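Local coordinates for protein PHOX (Pseudomonas fluorescens, PDB 4A9V) that hydrolyses phosphate monoesters as an alkaline phosphatase of the PhoX family, a beta-propeller enzyme whose iron-calcium cofactor catalyses phosphotransfer, at residues L190-N195 against E273-A278; T265-F270 against D317-G322; V286-D291 against I389-K394. All blocks are in the same frame, centred on the assembly; numbering follows the deposited sequence.

Contact 1 of 3, residues L190-N195 against E273-A278; sequences LTCEEN and ENAALA. With CA (calcium ion), chain Q; FEO (mu-oxo-diiron), chain S.
Glu194 lies alongside Glu273, the two side chains pointing the same way, and together they grip the mu-oxo-diiron group at the heart of the PhoX beta-propeller. Glu194 follows strand 189-193 directly, and Glu273 lies just ahead of strand 276-279. The two segments run roughly antiparallel, but no hydrogen bond joins them. Instead, both carboxylates bridge metals. Glu194 spans the two irons, with OE1 2.0 Å from FE1 and OE2 2.1 Å from FE2. Its CG is anti to the backbone N (chi1 -177°) and the chain is extended, which carries the carboxylate straight up to the iron pair. Glu273 bends at chi2 (93°) and uses OE1 for FE2 and OE2 for the calcium. The carboxylate planes are 87° apart. Glu194 OE2 and Glu273 OE1 come within 2.9 Å, a close approach of two oxygens that the shared FE2 would be expected to make tolerable. Glu387 and Asp292 also bind this iron. Cys179 and Glu90 serve FE1, and Asp479 shares the calcium.

Behind the metals the contact is van der Waals packing. Cys192 CB lies 3.2 Å from the carbonyl oxygen Glu273 O, and its sulfur rests against the backbone of Asn274 and the methyl of Ala275. Asn274 turns its amide elsewhere, giving ND2 to the carbonyl of Ile389. Further along, the contact is apolar, and Leu190 crosses Leu277 at about a right angle. Its CD1 reaches both Ala275 CB and Leu277 CD2, each at 3.9 Å. The cofactor thus sits at one end of a buried seam between two sheets. The bridging oxygen ties the metals together: the O of the diiron group is 2.5 Å from the calcium and accepts a hydrogen bond from a water that is itself bound to FE1.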
loop_
_atom_site.group_PDB
_atom_site.type_symbol
_atom_site.label_atom_id
_atom_site.label_comp_id
_atom_site.label_asym_id
_atom_site.label_seq_id
_atom_site.Cartn_x
_atom_site.Cartn_y
_atom_site.Cartn_z
ATOM N N LEU A 190 7.457 -8.115 0.447
ATOM C CA LEU A 190 7.436 -7.208 -0.693
ATOM C C LEU A 190 6.961 -5.838 -0.242
ATOM O O LEU A 190 5.942 -5.718 0.452
ATOM C CB LEU A 190 6.504 -7.741 -1.787
ATOM C CG LEU A 190 6.790 -9.162 -2.288
ATOM C CD1 LEU A 190 5.822 -9.550 -3.397
ATOM C CD2 LEU A 190 8.232 -9.339 -2.741
ATOM N N THR A 191 7.733 -4.821 -0.600
ATOM C CA THR A 191 7.350 -3.449 -0.358
ATOM C C THR A 191 7.185 -2.723 -1.692
ATOM O O THR A 191 7.899 -2.990 -2.655
ATOM C CB THR A 191 8.347 -2.722 0.573
ATOM O OG1 THR A 191 7.805 -1.447 0.918
ATOM C CG2 THR A 191 9.705 -2.522 -0.073
ATOM N N CYS A 192 6.205 -1.833 -1.753
ATOM C CA CYS A 192 5.724 -1.278 -3.006
ATOM C C CYS A 192 5.973 0.223 -3.056
ATOM O O CYS A 192 5.498 0.962 -2.196
ATOM C CB CYS A 192 4.230 -1.542 -3.119
ATOM S SG CYS A 192 3.856 -3.279 -3.392
ATOM N N GLU A 193 6.707 0.676 -4.068
ATOM C CA GLU A 193 6.979 2.096 -4.273
ATOM C C GLU A 193 5.831 2.714 -5.058
ATOM O O GLU A 193 5.567 2.316 -6.191
ATOM C CB GLU A 193 8.301 2.263 -5.032
ATOM C CG GLU A 193 9.486 1.749 -4.236
ATOM C CD GLU A 193 10.779 1.584 -5.023
ATOM O OE1 GLU A 193 10.799 1.713 -6.269
ATOM O OE2 GLU A 193 11.809 1.315 -4.361
ATOM N N GLU A 194 5.142 3.673 -4.443
ATOM C CA GLU A 194 3.911 4.240 -5.007
ATOM C C GLU A 194 4.180 5.642 -5.581
ATOM O O GLU A 194 4.581 5.756 -6.732
ATOM C CB GLU A 194 2.772 4.238 -3.969
ATOM C CG GLU A 194 1.442 4.741 -4.520
ATOM C CD GLU A 194 0.422 5.027 -3.441
ATOM O OE1 GLU A 194 0.828 5.391 -2.315
ATOM O OE2 GLU A 194 -0.783 4.964 -3.751
ATOM N N ASN A 195 4.078 6.693 -4.771
ATOM C CA ASN A 195 4.176 8.067 -5.285
ATOM C C ASN A 195 5.619 8.562 -5.366
ATOM O O ASN A 195 5.954 9.692 -4.975
ATOM C CB ASN A 195 3.313 9.001 -4.452
ATOM C CG ASN A 195 1.838 8.752 -4.675
ATOM O OD1 ASN A 195 1.373 8.748 -5.816
ATOM N ND2 ASN A 195 1.120 8.436 -3.612
ATOM N N GLU A 273 0.607 0.008 -5.163
ATOM C CA GLU A 273 -0.000 0.063 -3.834
ATOM C C GLU A 273 0.430 -1.149 -3.005
ATOM O O GLU A 273 1.241 -1.019 -2.091
ATOM C CB GLU A 273 -1.515 0.153 -3.918
ATOM C CG GLU A 273 -2.157 0.317 -2.547
ATOM C CD GLU A 273 -2.401 1.760 -2.155
ATOM O OE1 GLU A 273 -2.347 2.633 -3.059
ATOM O OE2 GLU A 273 -2.683 2.000 -0.953
ATOM N N ASN A 274 -0.114 -2.328 -3.305
ATOM C CA ASN A 274 0.298 -3.555 -2.618
ATOM C C ASN A 274 0.540 -4.689 -3.606
ATOM O O ASN A 274 0.514 -4.505 -4.821
ATOM C CB ASN A 274 -0.658 -3.943 -1.455
ATOM C CG ASN A 274 -1.791 -4.868 -1.875
ATOM O OD1 ASN A 274 -2.314 -4.782 -2.988
ATOM N ND2 ASN A 274 -2.270 -5.668 -0.928
ATOM N N ALA A 275 0.868 -5.853 -3.061
ATOM C CA ALA A 275 1.256 -7.004 -3.859
ATOM C C ALA A 275 0.646 -8.245 -3.213
ATOM O O ALA A 275 1.071 -8.678 -2.149
ATOM C CB ALA A 275 2.772 -7.113 -3.917
ATOM N N ALA A 276 -0.452 -8.717 -3.790
ATOM C CA ALA A 276 -1.262 -9.776 -3.191
ATOM C C ALA A 276 -0.845 -11.130 -3.740
ATOM O O ALA A 276 -0.977 -11.382 -4.937
ATOM C CB ALA A 276 -2.737 -9.534 -3.474
ATOM N N LEU A 277 -0.339 -11.998 -2.870
ATOM C CA LEU A 277 0.169 -13.305 -3.291
ATOM C C LEU A 277 -0.949 -14.327 -3.438
ATOM O O LEU A 277 -1.805 -14.461 -2.566
ATOM C CB LEU A 277 1.201 -13.817 -2.285
ATOM C CG LEU A 277 2.662 -13.498 -2.597
ATOM C CD1 LEU A 277 3.175 -14.300 -3.781
ATOM C CD2 LEU A 277 2.878 -12.013 -2.804
ATOM N N ALA A 278 -0.822 -15.152 -4.469
ATOM C CA ALA A 278 -1.636 -16.338 -4.650
ATOM C C ALA A 278 -0.770 -17.378 -5.356
ATOM O O ALA A 278 0.418 -17.155 -5.586
ATOM C CB ALA A 278 -2.882 -16.003 -5.469
HETATM CA CA CA Q . -3.151 3.622 0.627
HETATM FE FE1 FEO S . 0.027 5.076 -0.463
HETATM FE FE2 FEO S . -2.552 4.609 -2.743
HETATM O O FEO S . -1.853 4.948 -0.976
HETATM O O HOH W 1 -0.774 4.873 1.532
HETATM O O HOH W 2 -1.519 2.018 1.667
HETATM O O HOH W 3 -3.564 3.627 3.082
HETATM O O HOH W 4 -3.431 6.204 1.032
HETATM O O HOH W 5 -0.585 7.261 -0.395
#

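Contact 2 of 3, residues T265-F270 against D317-G322; sequences TALGRF and DILDHG. With EDO (1,2-ethanediol), chain H.
Leu319, Leu267 and Ala266 carry most of this contact, and they meet through methyl groups and a backbone carbonyl. Leu319 belongs to the short 3-10 segment 318-320. Its carbonyl oxygen receives two methyls from the facing loop: Ala266 CB at 3.4 Å and Leu267 CD1 at 3.5 Å. The same CD1 also touches Leu319 CB at 4.1 Å, and the two leucine side chains cross obliquely. In Leu267, chi1 of -83° and chi2 of 60° jointly swing this methyl toward Leu319. Ala266 directs its methyl toward the 3-10 segment, where it also nears the carbonyl of Asp320. Phe301 of strand 296-303 touches all three of these side chains.

No direct hydrogen bond joins the segments. A water bridges them instead. It accepts from Ala266 N at 2.9 Å and donates to Leu319 O and to Asp320 OD1. Leu319 O therefore meets methyls and still has a polar donor. Asp320 OD1 also forms a salt bridge with Arg264, and OD2 is hydrogen-bonded to Ser152, so the carboxylate is held at both oxygens. Each backbone has its own turn bond, Gly268 N to Thr265 O at 3.0 Å and Asp320 N to Asp317 O at 2.9 Å. At the border a 1,2-ethanediol, probably from the crystallisation liquor, takes a nearly straight bond from Gly322 N (171°). The contact lies away from the metal site. It is a water-bridged junction of two connecting loops in a beta-propeller, one following strand 262-264 and the other leading into strand 322-329.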
loop_
_atom_site.group_PDB
_atom_site.type_symbol
_atom_site.label_atom_id
_atom_site.label_comp_id
_atom_site.label_asym_id
_atom_site.label_seq_id
_atom_site.Cartn_x
_atom_site.Cartn_y
_atom_site.Cartn_z
ATOM N N THR A 265 12.169 -6.108 -11.238
ATOM C CA THR A 265 11.663 -5.402 -12.406
ATOM C C THR A 265 10.671 -6.210 -13.253
ATOM O O THR A 265 9.903 -5.619 -14.010
ATOM C CB THR A 265 12.781 -4.816 -13.295
ATOM O OG1 THR A 265 13.567 -5.869 -13.872
ATOM C CG2 THR A 265 13.668 -3.865 -12.498
ATOM N N ALA A 266 10.646 -7.535 -13.114
ATOM C CA ALA A 266 9.666 -8.332 -13.847
ATOM C C ALA A 266 8.229 -7.991 -13.460
ATOM O O ALA A 266 7.302 -8.298 -14.205
ATOM C CB ALA A 266 9.918 -9.821 -13.667
ATOM N N LEU A 267 8.034 -7.386 -12.292
ATOM C CA LEU A 267 6.695 -7.045 -11.815
ATOM C C LEU A 267 6.241 -5.659 -12.286
ATOM O O LEU A 267 5.102 -5.268 -12.038
ATOM C CB LEU A 267 6.617 -7.154 -10.286
ATOM C CG LEU A 267 6.383 -8.558 -9.718
ATOM C CD1 LEU A 267 7.476 -9.546 -10.113
ATOM C CD2 LEU A 267 6.248 -8.490 -8.202
ATOM N N GLY A 268 7.079 -4.978 -13.067
ATOM C CA GLY A 268 6.670 -3.747 -13.737
ATOM C C GLY A 268 6.857 -2.494 -12.896
ATOM O O GLY A 268 6.928 -2.567 -11.663
ATOM N N ARG A 269 6.936 -1.354 -13.576
ATOM C CA ARG A 269 7.121 -0.058 -12.931
ATOM C C ARG A 269 5.847 0.767 -13.057
ATOM O O ARG A 269 5.343 0.981 -14.164
ATOM C CB ARG A 269 8.294 0.693 -13.576
ATOM C CG ARG A 269 8.462 2.113 -13.070
ATOM C CD ARG A 269 9.785 2.685 -13.535
ATOM N NE ARG A 269 9.857 4.131 -13.372
ATOM C CZ ARG A 269 9.412 5.016 -14.256
ATOM N NH1 ARG A 269 8.820 4.623 -15.373
ATOM N NH2 ARG A 269 9.498 6.307 -13.984
ATOM N N PHE A 270 5.322 1.203 -11.917
ATOM C CA PHE A 270 4.121 2.023 -11.821
ATOM C C PHE A 270 3.980 2.413 -10.345
ATOM O O PHE A 270 4.928 2.242 -9.576
ATOM C CB PHE A 270 2.859 1.332 -12.421
ATOM C CG PHE A 270 2.611 -0.085 -11.945
ATOM C CD1 PHE A 270 1.827 -0.332 -10.828
ATOM C CD2 PHE A 270 2.959 -1.161 -12.751
ATOM C CE1 PHE A 270 1.479 -1.622 -10.476
ATOM C CE2 PHE A 270 2.614 -2.449 -12.405
ATOM C CZ PHE A 270 1.849 -2.679 -11.287
ATOM N N ASP A 317 15.238 -16.443 -7.161
ATOM C CA ASP A 317 15.014 -15.698 -8.395
ATOM C C ASP A 317 13.587 -15.792 -8.920
ATOM O O ASP A 317 13.339 -15.467 -10.082
ATOM C CB ASP A 317 15.967 -16.174 -9.505
ATOM C CG ASP A 317 17.422 -16.170 -9.079
ATOM O OD1 ASP A 317 17.835 -15.231 -8.366
ATOM O OD2 ASP A 317 18.177 -17.048 -9.558
ATOM N N ILE A 318 12.660 -16.307 -8.118
ATOM C CA ILE A 318 11.351 -16.660 -8.651
ATOM C C ILE A 318 10.640 -15.437 -9.253
ATOM O O ILE A 318 9.965 -15.548 -10.274
ATOM C CB ILE A 318 10.472 -17.379 -7.602
ATOM C CG1 ILE A 318 9.250 -18.012 -8.266
ATOM C CG2 ILE A 318 10.071 -16.456 -6.459
ATOM C CD1 ILE A 318 8.420 -18.861 -7.327
ATOM N N LEU A 319 10.823 -14.264 -8.652
ATOM C CA LEU A 319 10.149 -13.063 -9.136
ATOM C C LEU A 319 10.910 -12.345 -10.247
ATOM O O LEU A 319 10.492 -11.271 -10.675
ATOM C CB LEU A 319 9.872 -12.101 -7.983
ATOM C CG LEU A 319 8.958 -12.639 -6.874
ATOM C CD1 LEU A 319 8.726 -11.565 -5.820
ATOM C CD2 LEU A 319 7.640 -13.156 -7.436
ATOM N N ASP A 320 11.962 -12.977 -10.779
ATOM C CA ASP A 320 12.695 -12.427 -11.917
ATOM C C ASP A 320 12.231 -12.963 -13.269
ATOM O O ASP A 320 12.675 -12.463 -14.305
ATOM C CB ASP A 320 14.199 -12.675 -11.779
ATOM C CG ASP A 320 14.859 -11.768 -10.756
ATOM O OD1 ASP A 320 14.271 -10.738 -10.353
ATOM O OD2 ASP A 320 16.025 -12.057 -10.421
ATOM N N HIS A 321 11.387 -13.991 -13.265
ATOM C CA HIS A 321 11.005 -14.668 -14.502
ATOM C C HIS A 321 9.542 -14.959 -14.444
ATOM O O HIS A 321 9.046 -15.476 -13.446
ATOM C CB HIS A 321 11.782 -15.976 -14.660
ATOM C CG HIS A 321 13.272 -15.817 -14.544
ATOM N ND1 HIS A 321 14.021 -15.297 -15.534
ATOM C CD2 HIS A 321 14.126 -16.020 -13.467
ATOM C CE1 HIS A 321 15.300 -15.213 -15.126
ATOM N NE2 HIS A 321 15.360 -15.639 -13.855
ATOM N N GLY A 322 8.844 -14.654 -15.532
ATOM C CA GLY A 322 7.410 -14.873 -15.611
ATOM C C GLY A 322 6.770 -13.891 -16.560
ATOM O O GLY A 322 7.380 -13.489 -17.548
HETATM C C1 EDO H . 10.209 -11.977 -17.290
HETATM O O1 EDO H . 10.435 -13.357 -17.643
HETATM C C2 EDO H . 9.755 -11.204 -18.525
HETATM O O2 EDO H . 9.485 -9.829 -18.209
HETATM O O HOH W 6 12.173 -9.152 -11.188
#

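Contact 3 of 3, residues V286-D291 against I389-K394; sequences VVYMGD and IVVSPK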
loop_
_atom_site.group_PDB
_atom_site.type_symbol
_atom_site.label_atom_id
_atom_site.label_comp_id
_atom_site.label_asym_id
_atom_site.label_seq_id
_atom_site.Cartn_x
_atom_site.Cartn_y
_atom_site.Cartn_z
ATOM N N VAL A 286 1.670 -16.084 -8.007
ATOM C CA VAL A 286 0.858 -15.043 -8.619
ATOM C C VAL A 286 0.888 -13.827 -7.700
ATOM O O VAL A 286 0.778 -13.955 -6.481
ATOM C CB VAL A 286 -0.596 -15.535 -8.812
ATOM C CG1 VAL A 286 -1.478 -14.443 -9.396
ATOM C CG2 VAL A 286 -0.617 -16.784 -9.685
ATOM N N VAL A 287 1.079 -12.659 -8.301
ATOM C CA VAL A 287 1.085 -11.405 -7.551
ATOM C C VAL A 287 0.137 -10.412 -8.219
ATOM O O VAL A 287 0.390 -9.970 -9.338
ATOM C CB VAL A 287 2.497 -10.788 -7.472
ATOM C CG1 VAL A 287 2.483 -9.596 -6.529
ATOM C CG2 VAL A 287 3.535 -11.823 -7.054
ATOM N N TYR A 288 -0.989 -10.118 -7.572
ATOM C CA TYR A 288 -1.922 -9.099 -8.071
ATOM C C TYR A 288 -1.515 -7.722 -7.543
ATOM O O TYR A 288 -1.142 -7.588 -6.375
ATOM C CB TYR A 288 -3.359 -9.409 -7.625
ATOM C CG TYR A 288 -3.931 -10.690 -8.184
ATOM C CD1 TYR A 288 -4.427 -10.739 -9.474
ATOM C CD2 TYR A 288 -4.068 -11.817 -7.389
ATOM C CE1 TYR A 288 -5.006 -11.892 -9.974
ATOM C CE2 TYR A 288 -4.642 -12.979 -7.878
ATOM C CZ TYR A 288 -5.134 -13.004 -9.169
ATOM O OH TYR A 288 -5.717 -14.145 -9.679
ATOM N N MET A 289 -1.582 -6.703 -8.397
ATOM C CA MET A 289 -1.012 -5.393 -8.096
ATOM C C MET A 289 -1.876 -4.270 -8.660
ATOM O O MET A 289 -2.126 -4.225 -9.862
ATOM C CB MET A 289 0.381 -5.279 -8.716
ATOM C CG MET A 289 1.401 -6.216 -8.104
ATOM S SD MET A 289 2.992 -6.168 -8.951
ATOM C CE MET A 289 2.577 -7.018 -10.476
ATOM N N GLY A 290 -2.151 -3.265 -7.836
ATOM C CA GLY A 290 -2.828 -2.057 -8.287
ATOM C C GLY A 290 -1.853 -0.912 -8.510
ATOM O O GLY A 290 -0.826 -0.815 -7.837
ATOM N N ASP A 291 -2.198 -0.038 -9.457
ATOM C CA ASP A 291 -1.495 1.219 -9.737
ATOM C C ASP A 291 -2.388 2.375 -9.294
ATOM O O ASP A 291 -3.411 2.637 -9.925
ATOM C CB ASP A 291 -1.234 1.301 -11.251
ATOM C CG ASP A 291 -0.413 2.493 -11.660
ATOM O OD1 ASP A 291 0.099 3.229 -10.788
ATOM O OD2 ASP A 291 -0.218 2.662 -12.888
ATOM N N ILE A 389 -5.199 -4.966 -2.768
ATOM C CA ILE A 389 -5.802 -6.208 -3.234
ATOM C C ILE A 389 -5.538 -7.300 -2.203
ATOM O O ILE A 389 -4.431 -7.386 -1.647
ATOM C CB ILE A 389 -5.213 -6.606 -4.606
ATOM C CG1 ILE A 389 -5.499 -5.504 -5.629
ATOM C CG2 ILE A 389 -5.792 -7.935 -5.071
ATOM C CD1 ILE A 389 -4.790 -5.676 -6.957
ATOM N N VAL A 390 -6.541 -8.146 -1.962
ATOM C CA VAL A 390 -6.355 -9.316 -1.107
ATOM C C VAL A 390 -7.031 -10.521 -1.750
ATOM O O VAL A 390 -7.959 -10.383 -2.550
ATOM C CB VAL A 390 -6.917 -9.108 0.326
ATOM C CG1 VAL A 390 -6.100 -8.067 1.076
ATOM C CG2 VAL A 390 -8.397 -8.748 0.289
ATOM N N VAL A 391 -6.576 -11.696 -1.353
ATOM C CA VAL A 391 -7.080 -12.961 -1.857
ATOM C C VAL A 391 -7.663 -13.736 -0.670
ATOM O O VAL A 391 -6.973 -13.965 0.324
ATOM C CB VAL A 391 -5.932 -13.773 -2.503
ATOM C CG1 VAL A 391 -6.447 -15.116 -2.992
ATOM C CG2 VAL A 391 -5.297 -12.992 -3.649
ATOM N N SER A 392 -8.919 -14.152 -0.753
ATOM C CA SER A 392 -9.516 -14.896 0.352
ATOM C C SER A 392 -8.752 -16.188 0.593
ATOM O O SER A 392 -8.599 -16.986 -0.321
ATOM C CB SER A 392 -10.959 -15.245 0.043
ATOM O OG SER A 392 -11.430 -16.190 0.979
ATOM N N PRO A 393 -8.427 -16.484 1.860
ATOM C CA PRO A 393 -7.812 -17.773 2.174
ATOM C C PRO A 393 -8.820 -18.919 2.157
ATOM O O PRO A 393 -8.429 -20.081 2.185
ATOM C CB PRO A 393 -7.254 -17.563 3.582
ATOM C CG PRO A 393 -8.136 -16.518 4.176
ATOM C CD PRO A 393 -8.505 -15.602 3.037
ATOM N N LYS A 394 -10.106 -18.589 2.132
ATOM C CA LYS A 394 -11.162 -19.596 2.145
ATOM C C LYS A 394 -11.577 -20.030 0.747
ATOM O O LYS A 394 -11.818 -21.212 0.531
ATOM C CB LYS A 394 -12.381 -19.096 2.926
ATOM C CG LYS A 394 -12.130 -18.928 4.416
ATOM C CD LYS A 394 -11.820 -20.266 5.069
ATOM C CE LYS A 394 -11.978 -20.213 6.577
ATOM N NZ LYS A 394 -11.675 -21.531 7.197
#
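Ile389 carries this contact, setting two of its methyls against strand 284-290. CG2 meets Tyr288 CB at 3.8 Å. CD1 lies against the backbone at Met289 and Gly290, 3.7 Å from Gly290 N. CG1 is anti to the carbonyl carbon (chi1 -60°) and the chain beyond is extended, so CD1 runs on to the peptide between these two residues. Gly290 has no side chain, and CD1 lies close to its backbone.

Next along, Val391 CG2 approaches Tyr288 CD2 obliquely at 4.1 Å. The two side chains cross at about a right angle. Val286 CG1 sits over one face of the tyrosine ring, displaced toward its rim.

Outside the segments, Tyr288 OH is hydrogen-bonded to His439, and Trp432 meets the ring edge-to-face. Val398 of strand 398-402 packs on both Tyr288 and Ile389.

The strands run 150° apart in direction with axes 7.5 Å from each other at closest. No hydrogen bond crosses between them. This is side-chain packing between strand 386-391 and strand 284-290, consistent with two neighbouring blades of the beta-propeller meeting face to face near the central metal site.

All three contacts are buried, but their depth and chemistry differ. Contact 1 lies nearest the centre of the chain and is the one that holds metal ligands. Contact 3 is intermediate and apolar. Contact 2 is the farthest out and joins loops through methyls and a bridging water. Contacts 1 and 3 share a sheet: strands 276-279 and 284-290 are neighbours, joined by a probable hydrogen bond from Ala278 N to Val286 O. Asn274 also reaches across to Ile389. Contact 2 touches both others, through Leu319 on Leu190 and through Phe270 packed against Met289, Gly290 and Asp291. Along the chain its segments alternate with those of each other contact.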